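Local coordinates for thermosome subunit (Methanococcoides burtonii, PDB 3AQ1), which probably works as an ATP-dependent group II chaperonin that binds and folds other proteins, captured here as an open-state monomer, at residues Ile94-Ser97 against Ala102-Ile105; Ala108-Thr113 against Leu346-Val351; Val129-Ser134 against Glu149-Glu154; Glu154-Gly159 against Lys304-Gly309; Met311-Gly316 against Thr324-Gly329. One frame throughout, in Å; residues are numbered along the deposited sequence.

Contact 1: residues Ile94-Ser97 against Ala102-Ile105; sequences IAIS and AALI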
# COMPACT_ATOMS: atom_id res chain seq x y z
N ILE A 94 1.82 -3.58 18.88
CA ILE A 94 2.46 -4.87 18.68
C ILE A 94 3.49 -4.71 17.59
O ILE A 94 3.17 -4.18 16.53
CB ILE A 94 1.43 -5.91 18.23
CG1 ILE A 94 0.27 -5.97 19.23
CG2 ILE A 94 2.09 -7.26 18.01
CD1 ILE A 94 -0.70 -7.09 18.99
N ALA A 95 4.72 -5.15 17.85
CA ALA A 95 5.82 -4.96 16.89
C ALA A 95 5.83 -6.02 15.81
O ALA A 95 5.66 -7.22 16.08
CB ALA A 95 7.17 -4.91 17.61
N ILE A 96 6.04 -5.56 14.58
CA ILE A 96 6.06 -6.45 13.43
C ILE A 96 7.33 -6.23 12.63
O ILE A 96 7.56 -5.15 12.12
CB ILE A 96 4.83 -6.23 12.54
CG1 ILE A 96 3.57 -6.41 13.37
CG2 ILE A 96 4.83 -7.22 11.37
CD1 ILE A 96 3.37 -7.85 13.82
N SER A 97 8.15 -7.28 12.55
CA SER A 97 9.38 -7.24 11.78
C SER A 97 9.16 -7.87 10.42
O SER A 97 8.32 -8.77 10.28
CB SER A 97 10.48 -8.00 12.53
OG SER A 97 11.41 -8.59 11.64
N ALA A 102 4.86 -15.47 10.36
CA ALA A 102 3.54 -15.94 10.72
C ALA A 102 2.59 -14.76 10.97
O ALA A 102 1.40 -14.84 10.66
CB ALA A 102 3.62 -16.83 11.95
N ALA A 103 3.14 -13.68 11.51
CA ALA A 103 2.33 -12.51 11.82
C ALA A 103 2.05 -11.69 10.57
O ALA A 103 0.96 -11.13 10.42
CB ALA A 103 3.01 -11.65 12.88
N LEU A 104 3.04 -11.62 9.68
CA LEU A 104 2.86 -10.98 8.38
C LEU A 104 1.78 -11.70 7.57
O LEU A 104 0.95 -11.07 6.93
CB LEU A 104 4.16 -10.95 7.59
CG LEU A 104 5.22 -9.96 8.04
CD1 LEU A 104 6.54 -10.25 7.32
CD2 LEU A 104 4.74 -8.55 7.79
N ILE A 105 1.82 -13.03 7.60
CA ILE A 105 0.80 -13.84 6.95
C ILE A 105 -0.57 -13.67 7.59
O ILE A 105 -1.59 -13.71 6.90
CB ILE A 105 1.18 -15.31 6.98
CG1 ILE A 105 2.19 -15.58 5.86
CG2 ILE A 105 -0.06 -16.17 6.81
CD1 ILE A 105 2.26 -17.00 5.43
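Ala103 and Leu104, on one flank of helix 101-109, receive Ile96 from the chain that has just left strand 94-95, so this is a compact strand-turn-helix unit closed by an apolar patch. Residues 94-95 form an outer strand of a small antiparallel sheet, next to strand 357-360, and Ile96 still exchanges a backbone hydrogen bond with Gly356 beyond that strand's end. In the chaperonin fold such a segment probably marks the passage from the nucleotide-binding equatorial part to the intermediate domain.

The first touching residue of the helix is Ala103. Its CB points at the strand side and meets the tip of the longer Ile96 branch, CD1, at 3.9 Å. That branch is folded twice, with CG1 lying beside the backbone N (chi1 -56°) and chi2 bent to -68°, which turns CD1 onto the alanine. Leu104 follows and takes the other branch of the same isoleucine: its CD2 lies 3.8 Å from Ile96 CG2, the two side chains running past one another in opposite directions rather than meeting end on. Thus Ile96 is forked over consecutive helix residues, and its buried side chain is further packed by Val352 of helix 332-355 and by Val358. Leu104 in turn reaches Val349 and Ile353 of that long helix and Val129 of helix 121-132.

Ser97 turns its side chain away, and its OG accepts a hydrogen bond from Asp99 N in an ST turn just ahead of the helix. What Ser97 does bring to Leu104 is its carbonyl, with O 3.8 Å from Leu104 CD1.

Contact 2: residues Ala108-Thr113 against Leu346-Val351; sequences AGTAIT and LHVVGV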
# COMPACT_ATOMS: atom_id res chain seq x y z
N ALA A 108 -1.65 -9.99 6.36
CA ALA A 108 -2.14 -10.09 4.99
C ALA A 108 -3.50 -10.78 4.91
O ALA A 108 -4.37 -10.36 4.14
CB ALA A 108 -1.12 -10.82 4.10
N GLY A 109 -3.69 -11.83 5.70
CA GLY A 109 -4.98 -12.50 5.79
C GLY A 109 -6.16 -11.54 5.97
O GLY A 109 -7.22 -11.75 5.40
N THR A 110 -5.97 -10.49 6.76
CA THR A 110 -7.06 -9.58 7.07
C THR A 110 -7.61 -8.86 5.84
O THR A 110 -8.76 -8.39 5.84
CB THR A 110 -6.67 -8.52 8.13
OG1 THR A 110 -5.80 -7.54 7.54
CG2 THR A 110 -6.00 -9.18 9.33
N ALA A 111 -6.81 -8.75 4.79
CA ALA A 111 -7.23 -8.01 3.59
C ALA A 111 -7.92 -8.90 2.55
O ALA A 111 -8.40 -8.44 1.51
CB ALA A 111 -6.05 -7.25 2.96
N ILE A 112 -8.01 -10.18 2.87
CA ILE A 112 -8.44 -11.20 1.93
C ILE A 112 -9.69 -11.88 2.48
O ILE A 112 -9.59 -12.85 3.24
CB ILE A 112 -7.32 -12.25 1.72
CG1 ILE A 112 -5.98 -11.56 1.39
CG2 ILE A 112 -7.71 -13.29 0.68
CD1 ILE A 112 -4.83 -12.53 1.14
N THR A 113 -10.85 -11.38 2.09
CA THR A 113 -12.10 -11.87 2.68
C THR A 113 -13.29 -11.74 1.74
O THR A 113 -13.20 -11.15 0.66
CB THR A 113 -12.39 -11.15 4.01
OG1 THR A 113 -12.00 -9.78 3.90
CG2 THR A 113 -11.62 -11.81 5.15
N LEU A 346 -1.04 -6.70 -0.23
CA LEU A 346 0.30 -6.17 -0.45
C LEU A 346 0.46 -4.84 0.29
O LEU A 346 1.40 -4.67 1.06
CB LEU A 346 0.60 -6.00 -1.95
CG LEU A 346 0.89 -7.27 -2.76
CD1 LEU A 346 0.73 -7.04 -4.25
CD2 LEU A 346 2.25 -7.84 -2.45
N HIS A 347 -0.48 -3.93 0.08
CA HIS A 347 -0.47 -2.62 0.74
C HIS A 347 -0.50 -2.68 2.26
O HIS A 347 0.34 -2.05 2.91
CB HIS A 347 -1.62 -1.75 0.22
CG HIS A 347 -1.36 -1.17 -1.14
ND1 HIS A 347 -0.85 0.10 -1.32
CD2 HIS A 347 -1.52 -1.69 -2.38
CE1 HIS A 347 -0.72 0.33 -2.62
NE2 HIS A 347 -1.12 -0.74 -3.28
N VAL A 348 -1.45 -3.42 2.82
CA VAL A 348 -1.54 -3.55 4.28
C VAL A 348 -0.23 -4.06 4.86
O VAL A 348 0.31 -3.49 5.81
CB VAL A 348 -2.70 -4.48 4.72
CG1 VAL A 348 -2.83 -4.44 6.22
CG2 VAL A 348 -4.00 -4.04 4.09
N VAL A 349 0.30 -5.13 4.29
CA VAL A 349 1.58 -5.65 4.76
C VAL A 349 2.73 -4.64 4.59
O VAL A 349 3.56 -4.46 5.49
CB VAL A 349 1.89 -6.97 4.08
CG1 VAL A 349 3.23 -7.52 4.58
CG2 VAL A 349 0.77 -7.95 4.36
N GLY A 350 2.78 -3.97 3.44
CA GLY A 350 3.75 -2.92 3.21
C GLY A 350 3.69 -1.86 4.30
O GLY A 350 4.69 -1.54 4.94
N VAL A 351 2.49 -1.32 4.52
CA VAL A 351 2.31 -0.27 5.50
C VAL A 351 2.63 -0.71 6.93
O VAL A 351 3.19 0.04 7.70
CB VAL A 351 0.89 0.31 5.43
CG1 VAL A 351 0.59 1.17 6.66
CG2 VAL A 351 0.71 1.08 4.12
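Gly109 O is gripped by two groups in the turn that carries Ala111 onto Val348: Ile112 N, at 3.1 Å, and Lys121 NZ, whose bond is weak. This is packing of a helix end and its turn on a helix: the C-terminal part of helix 101-109 together with the type I beta turn Gly109-Ile112 lies against the C-terminal half of helix 332-355. No hydrogen bond crosses between them. Ala111 N reaches back to Ala108 O, and across the contact Gly350 N bonds to Leu346 O within the helical turn that carries Val348 and Val349.

The crossing contacts are methyl against methyl. Val349 lays CG2, the branch beside its own backbone N, over Ala108, touching both CB and CA. Its neighbour Val348 uses the equivalent branch, CG2, on Ala111. The small side chains of Ala108 and Ala111 let the two segments come close, with Ala108 CA and Val349 CA only 5.8 Å apart. Ala345 completes the patch by touching both alanines. Thr110 adds only a loose approach to Val348, and its OG1 is hydrogen-bonded to Ile107 O. From Ala111, the CB lies 4.0 Å from Val348 CG2.

Contact 3: residues Val129-Ser134 against Glu149-Glu154; sequences VKAVRS and ENIKIE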
# COMPACT_ATOMS: atom_id res chain seq x y z
N VAL A 129 3.17 -12.15 1.26
CA VAL A 129 4.29 -11.96 2.16
C VAL A 129 5.65 -12.17 1.46
O VAL A 129 6.61 -11.45 1.70
CB VAL A 129 4.13 -12.86 3.42
CG1 VAL A 129 5.40 -12.92 4.25
CG2 VAL A 129 2.99 -12.35 4.28
N LYS A 130 5.69 -13.15 0.56
CA LYS A 130 6.89 -13.46 -0.19
C LYS A 130 7.25 -12.35 -1.20
O LYS A 130 8.42 -12.11 -1.47
CB LYS A 130 6.69 -14.79 -0.89
CG LYS A 130 7.82 -15.22 -1.78
CD LYS A 130 7.57 -16.64 -2.25
CE LYS A 130 8.62 -17.11 -3.24
NZ LYS A 130 8.27 -18.46 -3.79
N ALA A 131 6.23 -11.70 -1.75
CA ALA A 131 6.40 -10.61 -2.69
C ALA A 131 6.87 -9.36 -1.95
O ALA A 131 7.89 -8.76 -2.30
CB ALA A 131 5.10 -10.32 -3.42
N VAL A 132 6.12 -8.99 -0.91
CA VAL A 132 6.46 -7.82 -0.11
C VAL A 132 7.85 -7.96 0.48
O VAL A 132 8.69 -7.09 0.29
CB VAL A 132 5.45 -7.57 1.01
CG1 VAL A 132 6.05 -6.68 2.08
CG2 VAL A 132 4.21 -6.92 0.43
N ARG A 133 8.11 -9.07 1.17
CA ARG A 133 9.42 -9.31 1.76
C ARG A 133 10.57 -9.14 0.79
O ARG A 133 11.71 -8.96 1.20
CB ARG A 133 9.51 -10.71 2.39
CG ARG A 133 8.98 -10.77 3.80
CD ARG A 133 8.97 -12.17 4.32
NE ARG A 133 10.32 -12.71 4.46
CZ ARG A 133 10.63 -13.67 5.32
NH1 ARG A 133 9.70 -14.17 6.13
NH2 ARG A 133 11.88 -14.11 5.40
N SER A 134 10.29 -9.20 -0.51
CA SER A 134 11.35 -9.24 -1.50
C SER A 134 11.59 -7.88 -2.15
O SER A 134 12.50 -7.73 -2.96
CB SER A 134 11.08 -10.34 -2.53
OG SER A 134 10.66 -9.82 -3.78
N GLU A 149 5.39 0.94 -7.17
CA GLU A 149 6.41 0.92 -8.22
C GLU A 149 7.20 -0.39 -8.30
O GLU A 149 7.63 -0.81 -9.38
CB GLU A 149 7.40 2.07 -8.00
CG GLU A 149 6.81 3.47 -8.07
CD GLU A 149 7.85 4.56 -7.84
OE1 GLU A 149 9.06 4.25 -7.81
OE2 GLU A 149 7.45 5.73 -7.68
N ASN A 150 7.41 -1.02 -7.16
CA ASN A 150 8.21 -2.23 -7.10
C ASN A 150 7.45 -3.55 -7.28
O ASN A 150 8.06 -4.60 -7.42
CB ASN A 150 9.01 -2.27 -5.80
CG ASN A 150 10.24 -1.38 -5.85
OD1 ASN A 150 10.80 -1.15 -6.92
ND2 ASN A 150 10.67 -0.89 -4.70
N ILE A 151 6.12 -3.51 -7.27
CA ILE A 151 5.36 -4.71 -7.60
C ILE A 151 4.36 -4.49 -8.73
O ILE A 151 3.54 -3.60 -8.69
CB ILE A 151 4.70 -5.33 -6.37
CG1 ILE A 151 5.79 -5.77 -5.39
CG2 ILE A 151 3.84 -6.52 -6.78
CD1 ILE A 151 5.28 -6.47 -4.17
N LYS A 152 4.47 -5.32 -9.76
CA LYS A 152 3.48 -5.33 -10.82
C LYS A 152 2.75 -6.67 -10.80
O LYS A 152 3.38 -7.72 -10.71
CB LYS A 152 4.13 -5.11 -12.19
CG LYS A 152 3.18 -5.43 -13.32
CD LYS A 152 3.81 -5.37 -14.69
CE LYS A 152 2.85 -5.93 -15.72
NZ LYS A 152 3.12 -5.40 -17.07
N ILE A 153 1.43 -6.63 -10.87
CA ILE A 153 0.67 -7.86 -10.95
C ILE A 153 0.21 -8.05 -12.37
O ILE A 153 -0.39 -7.16 -12.96
CB ILE A 153 -0.53 -7.87 -9.99
CG1 ILE A 153 -0.08 -7.47 -8.58
CG2 ILE A 153 -1.11 -9.24 -9.96
CD1 ILE A 153 -1.11 -7.74 -7.49
N GLU A 154 0.53 -9.20 -12.93
CA GLU A 154 0.14 -9.55 -14.29
C GLU A 154 -0.65 -10.84 -14.15
O GLU A 154 -0.11 -11.87 -13.71
CB GLU A 154 1.37 -9.76 -15.18
CG GLU A 154 1.05 -10.19 -16.60
CD GLU A 154 0.53 -9.03 -17.42
OE1 GLU A 154 0.89 -7.88 -17.08
OE2 GLU A 154 -0.23 -9.27 -18.39
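No ring, amide or guanidinium takes part where Ile151 meets Ala131; the flat group concerned is the backbone peptide joining Ala131 to Val132. Ile151 CD1 sits above one face of that peptide, almost straight over its carbonyl carbon. From there it is 3.9 Å from Ala131 O and 4.2 Å from Val132 N, a plain van der Waals cover over the face of the peptide.

The same CD1 touches Ala131 CB, also at 3.9 Å, and with that a single methyl makes all the contacts between the two segments. The side chain delivers it by reaching out in full: CG1 lies beside the backbone N (chi1 -63°), and from there CD1 is extended, with chi2 at -177°. Ala131 points its CB toward Ile151, whereas Val132 points away and offers mainly backbone. Beyond the apolar contact, Ala131 O accepts a hydrogen bond from Ser134 N at 3.0 Å, and Ser134 OG adds a weak bond to the same oxygen. The carbonyl beneath the isoleucine is therefore already engaged within its own segment.

Ile151 is the first residue to leave helical geometry after the short helix 147-150, and it opens strand 151-157, an outer strand of a mixed three-stranded sheet. Its neighbour in that sheet is strand 323-329, whose Val323 also packs on Ile151. Val132, the next residue after Ala131, packs on Leu346 and Ile353 of helix 332-355, and Leu346 also meets Ile151, so helix 121-132, the start of strand 151-157 and helix 332-355 meet in one apolar cluster.

Contact 4: residues Glu154-Gly159 against Lys304-Gly309; sequences EKRAGG and KEVRGG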
# COMPACT_ATOMS: atom_id res chain seq x y z
N GLU A 154 0.53 -9.20 -12.93
CA GLU A 154 0.14 -9.55 -14.29
C GLU A 154 -0.65 -10.84 -14.15
O GLU A 154 -0.11 -11.87 -13.71
CB GLU A 154 1.37 -9.76 -15.18
CG GLU A 154 1.05 -10.19 -16.60
CD GLU A 154 0.53 -9.03 -17.42
OE1 GLU A 154 0.89 -7.88 -17.08
OE2 GLU A 154 -0.23 -9.27 -18.39
N LYS A 155 -1.93 -10.79 -14.47
CA LYS A 155 -2.77 -11.95 -14.19
C LYS A 155 -2.80 -12.95 -15.34
O LYS A 155 -3.12 -12.61 -16.48
CB LYS A 155 -4.18 -11.54 -13.72
CG LYS A 155 -4.91 -10.59 -14.62
CD LYS A 155 -5.82 -9.65 -13.84
CE LYS A 155 -6.54 -8.72 -14.82
NZ LYS A 155 -7.25 -7.62 -14.12
N ARG A 156 -2.41 -14.18 -15.02
CA ARG A 156 -2.43 -15.26 -15.98
C ARG A 156 -3.58 -16.26 -15.67
O ARG A 156 -3.49 -17.07 -14.74
CB ARG A 156 -1.09 -15.98 -15.95
CG ARG A 156 0.12 -15.07 -16.08
CD ARG A 156 1.10 -15.60 -17.13
NE ARG A 156 0.53 -15.58 -18.48
CZ ARG A 156 -0.04 -14.50 -19.03
NH1 ARG A 156 -0.11 -13.36 -18.36
NH2 ARG A 156 -0.52 -14.58 -20.26
N ALA A 157 -4.66 -16.18 -16.44
CA ALA A 157 -5.79 -17.08 -16.22
C ALA A 157 -5.37 -18.53 -16.45
O ALA A 157 -4.65 -18.82 -17.40
CB ALA A 157 -6.95 -16.70 -17.11
N GLY A 158 -5.81 -19.43 -15.57
CA GLY A 158 -5.52 -20.85 -15.71
C GLY A 158 -4.57 -21.41 -14.66
O GLY A 158 -3.61 -20.75 -14.27
N GLY A 159 -4.84 -22.64 -14.22
CA GLY A 159 -4.03 -23.32 -13.22
C GLY A 159 -4.46 -23.01 -11.80
O GLY A 159 -5.61 -22.68 -11.54
N LYS A 304 9.58 -15.13 -23.87
CA LYS A 304 9.31 -16.49 -23.41
C LYS A 304 7.95 -16.92 -23.90
O LYS A 304 7.04 -16.09 -24.04
CB LYS A 304 9.36 -16.61 -21.89
CG LYS A 304 10.75 -16.58 -21.27
CD LYS A 304 10.73 -17.14 -19.84
CE LYS A 304 12.07 -17.79 -19.48
NZ LYS A 304 11.97 -18.66 -18.27
N GLU A 305 7.80 -18.22 -24.15
CA GLU A 305 6.48 -18.78 -24.41
C GLU A 305 5.82 -19.32 -23.12
O GLU A 305 6.28 -20.29 -22.53
CB GLU A 305 6.57 -19.86 -25.50
CG GLU A 305 5.28 -20.05 -26.28
CD GLU A 305 5.51 -20.35 -27.75
OE1 GLU A 305 6.69 -20.38 -28.17
OE2 GLU A 305 4.52 -20.56 -28.48
N VAL A 306 4.76 -18.64 -22.67
CA VAL A 306 3.87 -19.16 -21.63
C VAL A 306 2.46 -19.04 -22.19
O VAL A 306 1.98 -17.93 -22.43
CB VAL A 306 3.99 -18.39 -20.29
CG1 VAL A 306 2.88 -18.82 -19.31
CG2 VAL A 306 5.37 -18.61 -19.69
N ARG A 307 1.80 -20.18 -22.40
CA ARG A 307 0.67 -20.24 -23.34
C ARG A 307 -0.47 -19.24 -23.19
O ARG A 307 -0.69 -18.63 -22.14
CB ARG A 307 0.14 -21.66 -23.52
CG ARG A 307 0.59 -22.28 -24.84
CD ARG A 307 -0.19 -23.53 -25.20
NE ARG A 307 0.47 -24.27 -26.27
CZ ARG A 307 0.04 -25.42 -26.78
NH1 ARG A 307 -1.07 -25.97 -26.32
NH2 ARG A 307 0.72 -26.01 -27.75
N GLY A 308 -1.22 -19.12 -24.28
CA GLY A 308 -2.08 -17.98 -24.53
C GLY A 308 -1.36 -17.09 -25.53
O GLY A 308 -1.97 -16.25 -26.19
N GLY A 309 -0.05 -17.30 -25.64
CA GLY A 309 0.78 -16.48 -26.51
C GLY A 309 2.23 -16.35 -26.06
O GLY A 309 2.83 -17.30 -25.55
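Arg156, Val306 and Arg307 carry this surface contact, and Arg156 has the largest share. Its side chain leaves strand 151-157 toward the other segment with CG beside the backbone N (chi1 -51°), then bends at both chi2 and chi3. Those bends bring the guanidinium round so that NE faces Val306 CG1 at 4.1 Å, and the two side chains cross obliquely. Val306 presents the methyl that lies anti to its backbone N (chi1 171°), and it also leans on Tyr313 of the adjoining strand.

Arg307 contributes through its backbone. Its O lies at the edge of the Arg156 guanidinium, near the plane, but at 4.5 Å from NH2 it is too distant for a hydrogen bond; at most it would offer a weak electrostatic attraction. The Arg307 side chain points away and is poorly ordered.

The loop around Arg307-Gly309 connects the arms of a beta-hairpin, strands 300-305 and 310-317, with Lys304 and Met311 bonded through their backbones. Gly308 and Gly309 both have positive phi values, 102° for Gly308, which suits the reversal of the chain. The hairpin belongs to the large mixed sheet of what is probably the apical domain, while strand 151-157 lies in the smaller sheet beside it, probably intermediate. Arg156 spans the gap between them: its aliphatic part rests on Leu326 and His328 of strand 323-329, in its own sheet, and its far end on Met311 of the hairpin. Between the two backbones the closest CA atoms, those of Arg156 and Gly308, remain 9.0 Å apart.

Contact 5: residues Met311-Gly316 against Thr324-Gly329; sequences MTYVTG and TVLLHG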
# COMPACT_ATOMS: atom_id res chain seq x y z
N MET A 311 5.27 -13.52 -24.19
CA MET A 311 5.49 -12.33 -23.38
C MET A 311 6.95 -11.84 -23.34
O MET A 311 7.88 -12.60 -23.62
CB MET A 311 4.95 -12.56 -21.96
CG MET A 311 3.42 -12.50 -21.87
SD MET A 311 2.77 -12.22 -20.21
CE MET A 311 3.43 -13.64 -19.33
N THR A 312 7.16 -10.58 -22.98
CA THR A 312 8.52 -10.04 -22.91
C THR A 312 9.05 -9.90 -21.48
O THR A 312 8.58 -9.07 -20.72
CB THR A 312 8.63 -8.69 -23.60
OG1 THR A 312 8.43 -8.86 -25.00
CG2 THR A 312 10.00 -8.11 -23.38
N TYR A 313 10.03 -10.73 -21.12
CA TYR A 313 10.67 -10.68 -19.80
C TYR A 313 11.92 -9.75 -19.77
O TYR A 313 12.83 -9.89 -20.57
CB TYR A 313 11.08 -12.09 -19.35
CG TYR A 313 9.94 -13.03 -19.03
CD1 TYR A 313 9.75 -13.51 -17.73
CD2 TYR A 313 9.06 -13.47 -20.01
CE1 TYR A 313 8.73 -14.38 -17.43
CE2 TYR A 313 8.02 -14.34 -19.71
CZ TYR A 313 7.86 -14.79 -18.43
OH TYR A 313 6.84 -15.65 -18.13
N VAL A 314 11.94 -8.81 -18.83
CA VAL A 314 13.08 -7.93 -18.62
C VAL A 314 13.66 -8.18 -17.22
O VAL A 314 13.18 -7.63 -16.25
CB VAL A 314 12.65 -6.45 -18.75
CG1 VAL A 314 13.82 -5.55 -18.59
CG2 VAL A 314 11.98 -6.22 -20.08
N THR A 315 14.67 -9.03 -17.13
CA THR A 315 15.25 -9.42 -15.84
C THR A 315 16.68 -8.90 -15.65
O THR A 315 17.32 -8.39 -16.57
CB THR A 315 15.29 -10.95 -15.70
OG1 THR A 315 16.09 -11.51 -16.74
CG2 THR A 315 13.92 -11.53 -15.82
N GLY A 316 17.18 -9.03 -14.43
CA GLY A 316 18.51 -8.53 -14.08
C GLY A 316 18.64 -7.03 -14.20
O GLY A 316 19.74 -6.55 -14.43
N THR A 324 7.63 -8.84 -10.56
CA THR A 324 6.32 -9.00 -11.14
C THR A 324 5.80 -10.31 -10.63
O THR A 324 6.50 -11.31 -10.67
CB THR A 324 6.40 -9.07 -12.67
OG1 THR A 324 6.93 -7.84 -13.16
CG2 THR A 324 5.03 -9.30 -13.28
N VAL A 325 4.58 -10.29 -10.11
CA VAL A 325 3.87 -11.50 -9.76
C VAL A 325 3.07 -11.93 -10.97
O VAL A 325 2.15 -11.23 -11.38
CB VAL A 325 2.85 -11.26 -8.63
CG1 VAL A 325 2.13 -12.55 -8.31
CG2 VAL A 325 3.50 -10.69 -7.37
N LEU A 326 3.43 -13.06 -11.57
CA LEU A 326 2.51 -13.69 -12.51
C LEU A 326 1.50 -14.47 -11.69
O LEU A 326 1.78 -15.57 -11.20
CB LEU A 326 3.26 -14.62 -13.47
CG LEU A 326 4.33 -13.95 -14.31
CD1 LEU A 326 4.98 -14.95 -15.23
CD2 LEU A 326 3.71 -12.81 -15.10
N LEU A 327 0.31 -13.89 -11.52
CA LEU A 327 -0.74 -14.47 -10.68
C LEU A 327 -1.61 -15.46 -11.46
O LEU A 327 -2.21 -15.10 -12.47
CB LEU A 327 -1.62 -13.36 -10.12
CG LEU A 327 -2.74 -13.74 -9.15
CD1 LEU A 327 -2.16 -14.47 -7.95
CD2 LEU A 327 -3.48 -12.49 -8.70
N HIS A 328 -1.67 -16.70 -10.98
CA HIS A 328 -2.53 -17.72 -11.58
C HIS A 328 -3.79 -18.05 -10.75
O HIS A 328 -3.76 -18.03 -9.52
CB HIS A 328 -1.75 -19.01 -11.84
CG HIS A 328 -0.79 -18.91 -12.98
ND1 HIS A 328 0.53 -18.54 -12.81
CD2 HIS A 328 -0.95 -19.12 -14.30
CE1 HIS A 328 1.14 -18.53 -13.99
NE2 HIS A 328 0.26 -18.87 -14.91
N GLY A 329 -4.88 -18.37 -11.44
CA GLY A 329 -6.12 -18.80 -10.81
C GLY A 329 -6.82 -19.82 -11.69
O GLY A 329 -6.42 -20.02 -12.83
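Apolar packing comes first: Leu326, pointing toward strand 310-317, divides its two methyls between Met311 and Tyr313. CD2 meets the methyl end of the methionine, Met311 CE, at 4.3 Å; the sulfur chain is extended at chi2 and turned at chi3 (-60°), which brings CE round toward the leucine. CD1 goes to the far end of the tyrosine, 4.3 Å from Tyr313 CZ. The leucine approaches the ring obliquely.

A second kind of contact sets a polar atom against a methyl. Tyr313 OH lies 3.5 Å from Leu326 CD1, a van der Waals neighbour and no hydrogen bond. The tyrosine starts off across the line to the other strand, and its hydroxyl end comes near because of the ring's length. In its own strand, the ring has Met311 O at its edge, in the ring plane.

Hydrogen bonds are absent across the contact, because the strands belong to different sheets: Met311 and Tyr313 are bonded through their backbones to Lys304 and Glu302 of strand 300-305, whereas strand 323-329 pairs with 151-157. The nearest CA atoms, of Tyr313 and Thr324, are 9.8 Å apart. Val171 of strand 169-172 touches Met311, Tyr313 and Leu326 alike and so packs with all three between the sheets.

Between these two segments, probably of the apical and intermediate domains, the contact is van der Waals packing only; nearby, Thr324 OG1 adds a hydrogen bond to Val171 N. With no hydrogen bond across it, the contact depends on the fit of apolar groups and sets no directional bond between the strands.

The five contacts run along the elongated subunit. Contacts 1, 2 and 3 touch one another in one packed region, mostly helical: contacts 1 and 2 share helix 101-109, contact 3 brings in helix 121-132, and Leu346 of contact 2 packs on Val132 and Ile151 of contact 3. Strand 151-157 then leads from contact 3 to contact 4, which share Glu154, while its neighbour 323-329 carries contact 5, with centres of contacts 4 and 5 about 9 Å apart. Contact 1 lies about 33 Å from contact 4, centre to centre. Contact 2 closes a long loop that contains contacts 3, 4 and 5, consistent with an apical domain inserted into the intermediate one.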